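Local structure of 5-formaminoimidazole-4-carboxamide-1-(beta)-D-ribofuranosyl 5'-monophosphate synthetase (Methanocaldococcus jannaschii, 2R7L) at residues Ser298-Asn301 with Glu305-Val308; Ser126-Leu131 with Phe309-Arg314; Asp218-Leu223 with Met274-Val279. The protein catalyses the ATP- and formate-dependent formylation of AICAR to FAICAR, a folate-independent step of de novo purine biosynthesis. All blocks are in the same frame, centred on the assembly; numbering follows the deposited sequence.

Contact 1: Ser298-Asn301 with Glu305-Val308; sequences SLCN and ELVV. With ATP (adenosine-5'-triphosphate), chain E.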
loop_
_atom_site.group_PDB
_atom_site.type_symbol
_atom_site.label_atom_id
_atom_site.label_comp_id
_atom_site.label_asym_id
_atom_site.label_seq_id
_atom_site.Cartn_x
_atom_site.Cartn_y
_atom_site.Cartn_z
ATOM N N SER A 298 2.268 21.943 -26.213
ATOM C CA SER A 298 1.309 22.197 -27.269
ATOM C C SER A 298 0.144 23.094 -26.870
ATOM O O SER A 298 -0.049 23.411 -25.695
ATOM C CB SER A 298 0.782 20.872 -27.805
ATOM O OG SER A 298 0.050 20.184 -26.807
ATOM N N LEU A 299 -0.619 23.515 -27.871
ATOM C CA LEU A 299 -1.833 24.274 -27.647
ATOM C C LEU A 299 -2.933 23.630 -28.459
ATOM O O LEU A 299 -2.753 23.334 -29.634
ATOM C CB LEU A 299 -1.649 25.744 -28.039
ATOM C CG LEU A 299 -0.730 26.553 -27.118
ATOM C CD1 LEU A 299 -0.191 27.809 -27.811
ATOM C CD2 LEU A 299 -1.443 26.909 -25.823
ATOM N N CYS A 300 -4.063 23.380 -27.815
ATOM C CA CYS A 300 -5.171 22.727 -28.480
ATOM C C CYS A 300 -6.133 23.789 -28.995
ATOM O O CYS A 300 -6.748 24.511 -28.211
ATOM C CB CYS A 300 -5.890 21.762 -27.528
ATOM S SG CYS A 300 -7.174 20.781 -28.341
ATOM N N ASN A 301 -6.249 23.893 -30.314
ATOM C CA ASN A 301 -7.137 24.891 -30.891
ATOM C C ASN A 301 -8.579 24.406 -30.917
ATOM O O ASN A 301 -8.862 23.251 -30.584
ATOM C CB ASN A 301 -6.645 25.352 -32.267
ATOM C CG ASN A 301 -6.752 24.276 -33.321
ATOM O OD1 ASN A 301 -7.646 23.434 -33.281
ATOM N ND2 ASN A 301 -5.850 24.317 -34.292
ATOM N N GLU A 305 -7.082 20.291 -32.578
ATOM C CA GLU A 305 -5.796 19.931 -33.146
ATOM C C GLU A 305 -4.733 20.445 -32.217
ATOM O O GLU A 305 -4.770 21.611 -31.818
ATOM C CB GLU A 305 -5.603 20.575 -34.518
ATOM C CG GLU A 305 -6.714 20.291 -35.512
ATOM C CD GLU A 305 -6.618 21.170 -36.759
ATOM O OE1 GLU A 305 -5.945 22.227 -36.708
ATOM O OE2 GLU A 305 -7.220 20.802 -37.789
ATOM N N LEU A 306 -3.786 19.579 -31.866
ATOM C CA LEU A 306 -2.696 19.977 -30.995
ATOM C C LEU A 306 -1.558 20.560 -31.823
ATOM O O LEU A 306 -1.044 19.911 -32.724
ATOM C CB LEU A 306 -2.218 18.788 -30.146
ATOM C CG LEU A 306 -3.174 18.343 -29.027
ATOM C CD1 LEU A 306 -2.874 16.913 -28.600
ATOM C CD2 LEU A 306 -3.075 19.292 -27.832
ATOM N N VAL A 307 -1.185 21.798 -31.518
ATOM C CA VAL A 307 -0.122 22.484 -32.233
ATOM C C VAL A 307 1.058 22.626 -31.290
ATOM O O VAL A 307 0.938 23.234 -30.227
ATOM C CB VAL A 307 -0.583 23.899 -32.721
ATOM C CG1 VAL A 307 0.541 24.620 -33.452
ATOM C CG2 VAL A 307 -1.806 23.792 -33.619
ATOM N N VAL A 308 2.202 22.071 -31.660
ATOM C CA VAL A 308 3.336 22.102 -30.745
ATOM C C VAL A 308 4.290 23.257 -31.025
ATOM O O VAL A 308 4.874 23.370 -32.104
ATOM C CB VAL A 308 4.049 20.711 -30.607
ATOM C CG1 VAL A 308 3.520 19.733 -31.616
ATOM C CG2 VAL A 308 5.555 20.846 -30.718
HETATM P PG ATP E . 9.713 27.378 -20.878
HETATM O O1G ATP E . 10.914 26.480 -20.677
HETATM O O2G ATP E . 8.424 26.638 -21.174
HETATM O O3G ATP E . 9.579 28.451 -19.823
HETATM P PB ATP E . 10.021 27.535 -23.708
HETATM O O1B ATP E . 9.874 26.039 -23.579
HETATM O O2B ATP E . 11.189 28.078 -24.501
HETATM O O3B ATP E . 10.062 28.201 -22.233
HETATM P PA ATP E . 8.448 29.458 -25.159
HETATM O O1A ATP E . 8.428 29.153 -26.634
HETATM O O2A ATP E . 9.358 30.503 -24.573
HETATM O O3A ATP E . 8.638 28.060 -24.358
HETATM O "O5'" ATP E . 6.948 29.841 -24.750
HETATM C "C5'" ATP E . 6.710 30.533 -23.535
HETATM C "C4'" ATP E . 5.211 30.743 -23.407
HETATM O "O4'" ATP E . 4.743 31.635 -24.425
HETATM C "C3'" ATP E . 4.420 29.461 -23.601
HETATM O "O3'" ATP E . 4.288 28.722 -22.383
HETATM C "C2'" ATP E . 3.087 29.967 -24.116
HETATM O "O2'" ATP E . 2.239 30.331 -23.027
HETATM C "C1'" ATP E . 3.452 31.227 -24.891
HETATM N N9 ATP E . 3.573 30.860 -26.314
HETATM C C8 ATP E . 4.692 30.385 -26.894
HETATM N N7 ATP E . 4.483 30.127 -28.208
HETATM C C5 ATP E . 3.209 30.458 -28.489
HETATM C C6 ATP E . 2.350 30.446 -29.693
HETATM N N6 ATP E . 2.819 30.014 -30.889
HETATM N N1 ATP E . 1.076 30.863 -29.548
HETATM C C2 ATP E . 0.594 31.289 -28.359
HETATM N N3 ATP E . 1.322 31.336 -27.232
HETATM C C4 ATP E . 2.608 30.928 -27.231
#

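Contact 2: Ser126-Leu131 with Phe309-Arg314; sequences SLEGKL and FEMSAR. With ATP (adenosine-5'-triphosphate), chain E.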
loop_
_atom_site.group_PDB
_atom_site.type_symbol
_atom_site.label_atom_id
_atom_site.label_comp_id
_atom_site.label_asym_id
_atom_site.label_seq_id
_atom_site.Cartn_x
_atom_site.Cartn_y
_atom_site.Cartn_z
ATOM N N SER A 126 16.149 25.651 -35.334
ATOM C CA SER A 126 16.134 25.076 -36.681
ATOM C C SER A 126 16.083 23.547 -36.679
ATOM O O SER A 126 15.340 22.938 -37.457
ATOM C CB SER A 126 17.351 25.559 -37.474
ATOM O OG SER A 126 18.456 25.790 -36.615
ATOM N N LEU A 127 16.878 22.930 -35.806
ATOM C CA LEU A 127 16.872 21.469 -35.651
ATOM C C LEU A 127 15.524 20.974 -35.131
ATOM O O LEU A 127 14.945 20.015 -35.655
ATOM C CB LEU A 127 17.991 21.036 -34.704
ATOM C CG LEU A 127 19.412 21.309 -35.194
ATOM C CD1 LEU A 127 20.419 20.916 -34.136
ATOM C CD2 LEU A 127 19.672 20.559 -36.498
ATOM N N GLU A 128 15.026 21.654 -34.104
ATOM C CA GLU A 128 13.741 21.331 -33.498
ATOM C C GLU A 128 12.617 21.383 -34.532
ATOM O O GLU A 128 11.814 20.444 -34.647
ATOM C CB GLU A 128 13.461 22.316 -32.363
ATOM C CG GLU A 128 12.759 21.712 -31.177
ATOM C CD GLU A 128 12.486 22.730 -30.091
ATOM O OE1 GLU A 128 11.549 23.540 -30.257
ATOM O OE2 GLU A 128 13.200 22.716 -29.068
ATOM N N GLY A 129 12.567 22.479 -35.292
ATOM C CA GLY A 129 11.544 22.652 -36.320
ATOM C C GLY A 129 11.692 21.638 -37.435
ATOM O O GLY A 129 10.703 21.139 -37.975
ATOM N N LYS A 130 12.939 21.333 -37.779
ATOM C CA LYS A 130 13.239 20.296 -38.762
ATOM C C LYS A 130 12.651 18.972 -38.292
ATOM O O LYS A 130 11.919 18.303 -39.026
ATOM C CB LYS A 130 14.756 20.175 -38.944
ATOM C CG LYS A 130 15.205 19.113 -39.937
ATOM C CD LYS A 130 16.702 19.241 -40.212
ATOM C CE LYS A 130 17.218 18.101 -41.079
ATOM N NZ LYS A 130 16.418 17.925 -42.325
ATOM N N LEU A 131 12.963 18.611 -37.052
ATOM C CA LEU A 131 12.461 17.375 -36.453
ATOM C C LEU A 131 10.931 17.301 -36.460
ATOM O O LEU A 131 10.346 16.328 -36.948
ATOM C CB LEU A 131 13.004 17.236 -35.026
ATOM C CG LEU A 131 12.598 16.024 -34.179
ATOM C CD1 LEU A 131 12.697 14.709 -34.957
ATOM C CD2 LEU A 131 13.464 15.983 -32.936
ATOM N N PHE A 309 4.425 24.127 -30.030
ATOM C CA PHE A 309 5.213 25.330 -30.165
ATOM C C PHE A 309 6.589 25.139 -29.555
ATOM O O PHE A 309 7.479 25.970 -29.736
ATOM C CB PHE A 309 4.493 26.503 -29.500
ATOM C CG PHE A 309 4.283 26.335 -28.015
ATOM C CD1 PHE A 309 5.284 26.681 -27.119
ATOM C CD2 PHE A 309 3.073 25.863 -27.517
ATOM C CE1 PHE A 309 5.096 26.547 -25.747
ATOM C CE2 PHE A 309 2.872 25.728 -26.143
ATOM C CZ PHE A 309 3.886 26.072 -25.259
ATOM N N GLU A 310 6.755 24.045 -28.819
ATOM C CA GLU A 310 8.044 23.715 -28.224
ATOM C C GLU A 310 8.149 22.227 -27.901
ATOM O O GLU A 310 7.158 21.496 -27.952
ATOM C CB GLU A 310 8.303 24.552 -26.970
ATOM C CG GLU A 310 9.147 25.794 -27.213
ATOM C CD GLU A 310 10.556 25.474 -27.702
ATOM O OE1 GLU A 310 11.230 26.392 -28.214
ATOM O OE2 GLU A 310 10.995 24.312 -27.573
ATOM N N MET A 311 9.363 21.791 -27.581
ATOM C CA MET A 311 9.612 20.414 -27.184
ATOM C C MET A 311 10.914 20.303 -26.407
ATOM O O MET A 311 11.763 21.197 -26.465
ATOM C CB MET A 311 9.676 19.506 -28.405
ATOM C CG MET A 311 10.918 19.718 -29.245
ATOM S SD MET A 311 11.348 18.260 -30.213
ATOM C CE MET A 311 12.298 17.333 -29.009
ATOM N N SER A 312 11.060 19.201 -25.671
ATOM C CA SER A 312 12.302 18.887 -24.974
ATOM C C SER A 312 12.708 17.460 -25.318
ATOM O O SER A 312 11.859 16.629 -25.655
ATOM C CB SER A 312 12.128 19.031 -23.469
ATOM O OG SER A 312 11.594 20.303 -23.147
ATOM N N ALA A 313 14.005 17.179 -25.246
ATOM C CA ALA A 313 14.517 15.862 -25.607
ATOM C C ALA A 313 14.955 15.124 -24.350
ATOM O O ALA A 313 15.418 13.985 -24.404
ATOM C CB ALA A 313 15.667 15.990 -26.591
ATOM N N ARG A 314 14.818 15.803 -23.217
ATOM C CA ARG A 314 15.000 15.182 -21.918
ATOM C C ARG A 314 13.821 15.565 -21.020
ATOM O O ARG A 314 12.775 15.975 -21.514
ATOM C CB ARG A 314 16.345 15.575 -21.308
ATOM C CG ARG A 314 16.780 16.982 -21.634
ATOM C CD ARG A 314 15.913 17.983 -20.930
ATOM N NE ARG A 314 16.192 19.336 -21.387
ATOM C CZ ARG A 314 15.642 20.423 -20.865
ATOM N NH1 ARG A 314 15.955 21.621 -21.347
ATOM N NH2 ARG A 314 14.782 20.310 -19.860
HETATM P PG ATP E . 9.713 27.378 -20.878
HETATM O O1G ATP E . 10.914 26.480 -20.677
HETATM O O2G ATP E . 8.424 26.638 -21.174
HETATM O O3G ATP E . 9.579 28.451 -19.823
HETATM P PB ATP E . 10.021 27.535 -23.708
HETATM O O1B ATP E . 9.874 26.039 -23.579
HETATM O O2B ATP E . 11.189 28.078 -24.501
HETATM O O3B ATP E . 10.062 28.201 -22.233
HETATM P PA ATP E . 8.448 29.458 -25.159
HETATM O O1A ATP E . 8.428 29.153 -26.634
HETATM O O2A ATP E . 9.358 30.503 -24.573
HETATM O O3A ATP E . 8.638 28.060 -24.358
HETATM O "O5'" ATP E . 6.948 29.841 -24.750
HETATM C "C5'" ATP E . 6.710 30.533 -23.535
HETATM C "C4'" ATP E . 5.211 30.743 -23.407
HETATM O "O4'" ATP E . 4.743 31.635 -24.425
HETATM C "C3'" ATP E . 4.420 29.461 -23.601
HETATM O "O3'" ATP E . 4.288 28.722 -22.383
HETATM C "C2'" ATP E . 3.087 29.967 -24.116
HETATM O "O2'" ATP E . 2.239 30.331 -23.027
HETATM C "C1'" ATP E . 3.452 31.227 -24.891
HETATM N N9 ATP E . 3.573 30.860 -26.314
HETATM C C8 ATP E . 4.692 30.385 -26.894
HETATM N N7 ATP E . 4.483 30.127 -28.208
HETATM C C5 ATP E . 3.209 30.458 -28.489
HETATM C C6 ATP E . 2.350 30.446 -29.693
HETATM N N6 ATP E . 2.819 30.014 -30.889
HETATM N N1 ATP E . 1.076 30.863 -29.548
HETATM C C2 ATP E . 0.594 31.289 -28.359
HETATM N N3 ATP E . 1.322 31.336 -27.232
HETATM C C4 ATP E . 2.608 30.928 -27.231
#

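Contact 3: Asp218-Leu223 with Met274-Val279; sequences DEVELL and MGDKLV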
loop_
_atom_site.group_PDB
_atom_site.type_symbol
_atom_site.label_atom_id
_atom_site.label_comp_id
_atom_site.label_asym_id
_atom_site.label_seq_id
_atom_site.Cartn_x
_atom_site.Cartn_y
_atom_site.Cartn_z
ATOM N N ASP A 218 10.756 -0.794 -26.605
ATOM C CA ASP A 218 10.439 -0.119 -27.865
ATOM C C ASP A 218 9.013 0.415 -27.844
ATOM O O ASP A 218 8.172 0.020 -28.654
ATOM C CB ASP A 218 10.636 -1.049 -29.065
ATOM C CG ASP A 218 10.540 -0.309 -30.389
ATOM O OD1 ASP A 218 10.979 0.865 -30.440
ATOM O OD2 ASP A 218 10.023 -0.898 -31.369
ATOM N N GLU A 219 8.741 1.315 -26.908
ATOM C CA GLU A 219 7.385 1.797 -26.702
ATOM C C GLU A 219 7.398 3.235 -26.209
ATOM O O GLU A 219 8.245 3.618 -25.393
ATOM C CB GLU A 219 6.665 0.907 -25.688
ATOM C CG GLU A 219 5.157 1.102 -25.617
ATOM C CD GLU A 219 4.586 0.693 -24.266
ATOM O OE1 GLU A 219 3.346 0.636 -24.126
ATOM O OE2 GLU A 219 5.379 0.431 -23.337
ATOM N N VAL A 220 6.465 4.032 -26.729
ATOM C CA VAL A 220 6.249 5.399 -26.255
ATOM C C VAL A 220 5.120 5.369 -25.233
ATOM O O VAL A 220 4.019 4.912 -25.530
ATOM C CB VAL A 220 5.875 6.356 -27.411
ATOM C CG1 VAL A 220 5.388 7.695 -26.865
ATOM C CG2 VAL A 220 7.058 6.554 -28.353
ATOM N N GLU A 221 5.395 5.841 -24.025
ATOM C CA GLU A 221 4.380 5.826 -22.970
ATOM C C GLU A 221 3.961 7.243 -22.635
ATOM O O GLU A 221 4.780 8.155 -22.689
ATOM C CB GLU A 221 4.932 5.157 -21.702
ATOM C CG GLU A 221 5.551 3.790 -21.947
ATOM C CD GLU A 221 6.414 3.311 -20.796
ATOM O OE1 GLU A 221 6.470 3.984 -19.737
ATOM O OE2 GLU A 221 7.047 2.254 -20.956
ATOM N N LEU A 222 2.695 7.419 -22.270
ATOM C CA LEU A 222 2.220 8.690 -21.744
ATOM C C LEU A 222 2.230 8.705 -20.217
ATOM O O LEU A 222 1.548 7.894 -19.560
ATOM C CB LEU A 222 0.818 9.006 -22.271
ATOM C CG LEU A 222 0.102 10.194 -21.625
ATOM C CD1 LEU A 222 0.778 11.509 -21.979
ATOM C CD2 LEU A 222 -1.359 10.196 -22.056
ATOM N N LEU A 223 2.992 9.643 -19.658
ATOM C CA LEU A 223 3.206 9.710 -18.213
ATOM C C LEU A 223 2.361 10.771 -17.517
ATOM O O LEU A 223 1.950 10.588 -16.374
ATOM C CB LEU A 223 4.696 9.924 -17.894
ATOM C CG LEU A 223 5.536 8.667 -17.610
ATOM C CD1 LEU A 223 5.060 8.005 -16.339
ATOM C CD2 LEU A 223 5.501 7.665 -18.763
ATOM N N MET A 274 1.338 11.507 -32.082
ATOM C CA MET A 274 2.348 12.556 -32.096
ATOM C C MET A 274 3.641 12.064 -31.488
ATOM O O MET A 274 4.735 12.331 -32.004
ATOM C CB MET A 274 1.864 13.788 -31.323
ATOM C CG MET A 274 0.705 14.522 -31.970
ATOM S SD MET A 274 -0.035 15.717 -30.838
ATOM C CE MET A 274 1.309 16.876 -30.620
ATOM N N GLY A 275 3.520 11.364 -30.366
ATOM C CA GLY A 275 4.686 10.764 -29.716
ATOM C C GLY A 275 5.327 9.708 -30.605
ATOM O O GLY A 275 6.543 9.672 -30.762
ATOM N N ASP A 276 4.504 8.862 -31.210
ATOM C CA ASP A 276 5.025 7.810 -32.083
ATOM C C ASP A 276 5.805 8.400 -33.259
ATOM O O ASP A 276 6.897 7.928 -33.581
ATOM C CB ASP A 276 3.891 6.903 -32.572
ATOM C CG ASP A 276 3.361 5.984 -31.473
ATOM O OD1 ASP A 276 3.997 5.924 -30.400
ATOM O OD2 ASP A 276 2.319 5.322 -31.682
ATOM N N LYS A 277 5.258 9.448 -33.875
ATOM C CA LYS A 277 5.894 10.081 -35.036
ATOM C C LYS A 277 7.200 10.767 -34.685
ATOM O O LYS A 277 8.197 10.608 -35.387
ATOM C CB LYS A 277 4.950 11.091 -35.691
ATOM C CG LYS A 277 3.776 10.477 -36.416
ATOM C CD LYS A 277 2.898 11.576 -36.990
ATOM C CE LYS A 277 1.770 11.018 -37.827
ATOM N NZ LYS A 277 0.929 12.122 -38.358
ATOM N N LEU A 278 7.202 11.539 -33.605
ATOM C CA LEU A 278 8.426 12.207 -33.168
ATOM C C LEU A 278 9.545 11.199 -32.950
ATOM O O LEU A 278 10.700 11.445 -33.305
ATOM C CB LEU A 278 8.188 13.010 -31.884
ATOM C CG LEU A 278 9.424 13.744 -31.356
ATOM C CD1 LEU A 278 9.868 14.822 -32.340
ATOM C CD2 LEU A 278 9.170 14.357 -29.998
ATOM N N VAL A 279 9.189 10.061 -32.363
ATOM C CA VAL A 279 10.149 9.011 -32.039
ATOM C C VAL A 279 10.686 8.314 -33.293
ATOM O O VAL A 279 11.891 8.114 -33.428
ATOM C CB VAL A 279 9.533 7.995 -31.036
ATOM C CG1 VAL A 279 10.104 6.591 -31.228
ATOM C CG2 VAL A 279 9.735 8.492 -29.608
HETATM O O HOH W 1 6.026 3.271 -29.501
#

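Contact 1: Ser298-Asn301 with Glu305-Val308
The strands S298-C300 and L306-V308 run antiparallel, with axes 4.4 Å apart at closest approach and N-to-C directions at 155°. They are the two arms of a beta hairpin at one side of the five-stranded antiparallel sheet in this ATP-grasp enzyme. L299 and V307 form the hydrogen-bonded pair. L299 N donates to V307 O at 2.8 Å, and V307 N donates back to L299 O at 2.9 Å. S298 with V308 and C300 with L306 are the non-hydrogen-bonded pairs on either side. N301 N adds one more backbone bond, to E305 O.

S298, C300, L306 and V308 turn to one face of the sheet. There, methyl CD2 of L306 reaches across the pair. L306 CD2 lies 3.8 Å from C300 CB and 3.4 Å from S298 OG. That hydroxyl is buried but satisfied, because it is hydrogen-bonded to F207 O. L306 and V308 also pack on M274 of helix 268-285, and C300 touches T256 of the second subunit.

Near the turn, N301 and E305 are joined twice through the N301 side chain. N301 CG sits between its backbone N and carbonyl carbon (chi1 69°), which folds the amide back toward E305. N301 ND2 then meets E305 OE1 almost in a straight line, 3.2 Å away and in the amide plane. It comes on the anti side of E305 OE1 but 32° out of the carboxylate plane. N301 OD1 takes E305 N from above its carbonyl plane, and it also accepts from N303 N within the turn.

On the opposite face are L299 and V307, both touching V202. L299 lines the nucleotide pocket, where its CD1 methyl lies 3.6 Å from C2 of the ATP adenine.

Contact 2: Ser126-Leu131 with Phe309-Arg314
E128 of helix 125-135 meets E310 and M311 of strand 306-312. The helix lies across the strand at 98°, with axes 9.5 Å apart. No hydrogen bond joins the two segments, so side chains carry the contact.

The polar part is a meeting of two carboxylates. E128 is extended beyond CG and drives its acid group at E310. E128 OE1 is 2.8 Å from E310 OE2, and the two planes are nearly perpendicular. E128 OE2 lies 3.1 Å from the same E310 OE2. All three are acceptors, and the pair is not a hydrogen bond. E310 starts out pointing away from the helix, but its chain bends at chi2 (-63°) and brings the carboxylate round. The next backbone amide secures this bend: M311 N donates to the crowded E310 OE2 at 3.0 Å, on the anti side.

The apolar part is M311. It runs antiparallel alongside the aliphatic part of E128; the 3.3 Å between M311 CG and E128 CG is doubtfully short. M311 SD is 4.1 Å from L131 CD2, and the L131 side chain lies roughly perpendicular to that of M311. L131 also rests on L278 and A282 of helix 268-285.

The ligand is met from the strand. F309 and E310 both face Q297 in a classic beta bulge, at a corner in the chain. F309 sets its ring obliquely against the ribose, with CE1 3.7 Å from ATP C3'. E310 CG lies 3.5 Å from ATP O1A.

E310 and Q297 are predicted ligands of the magnesium ion, and no metal is modelled here. Two carboxylates this close, next to a triphosphate, would be expected to make the local potential strongly negative, eased in part by nearby K156. A bound cation would probably ease that crowding, which is consistent with a metal site beside the phosphates.

Contact 3: Asp218-Leu223 with Met274-Val279
The carboxylate of D276 is the flat group here, and it meets V220 through one oxygen: OD1 lies 3.6 Å from V220 CB. Its other oxygen, OD2, is turned to another chain, where R57 of the second subunit forms a salt bridge with it. The contact is helix-on-sheet packing within the ATP-grasp fold. Helix 268-285 lies on the five-stranded antiparallel sheet, with its axis 8.7 Å from that of strand 219-223.

V220 carries the strand side alone. It is buried and points toward the helix. CG2, placed beside the backbone N, reaches tip to tip to V279, with V220 CG2 and V279 CG2 at 3.5 Å. V220 CG2 is also 4.0 Å from G275 O and touches D276 OD1. CG1 is anti to the backbone N (chi1 169°). With no side chain on G275, V220 CG1 comes to 4.2 Å from G275 CA, so the strand can sit close to the helix backbone. V279 continues inward onto F294 of strand 292-300.

R57 of the second subunit also bonds to V220 O, so one arginine grips both sides of the contact. A water accepts from V220 N at 2.9 Å and donates a weak hydrogen bond to D276 OD1 at 3.5 Å.

All three contacts are largely buried and reach the same five-stranded sheet. Contact 1 is bonded backbone to backbone within it, whereas contacts 2 and 3 set helices against it without a direct hydrogen bond. Contacts 1 and 2 share strand 306-312 and both line the ATP pocket: L299 CD1 packs on F309 CD2 at 3.8 Å. Contact 3 lies away from the annotated sites, and its chemistry is mainly apolar. Helix 268-285 links the set: it forms one side of contact 3 and packs against both other contacts. Contacts 1 and 3 also meet the second subunit; no other protein chain touches contact 2, which instead crowds acidic groups beside the phosphates.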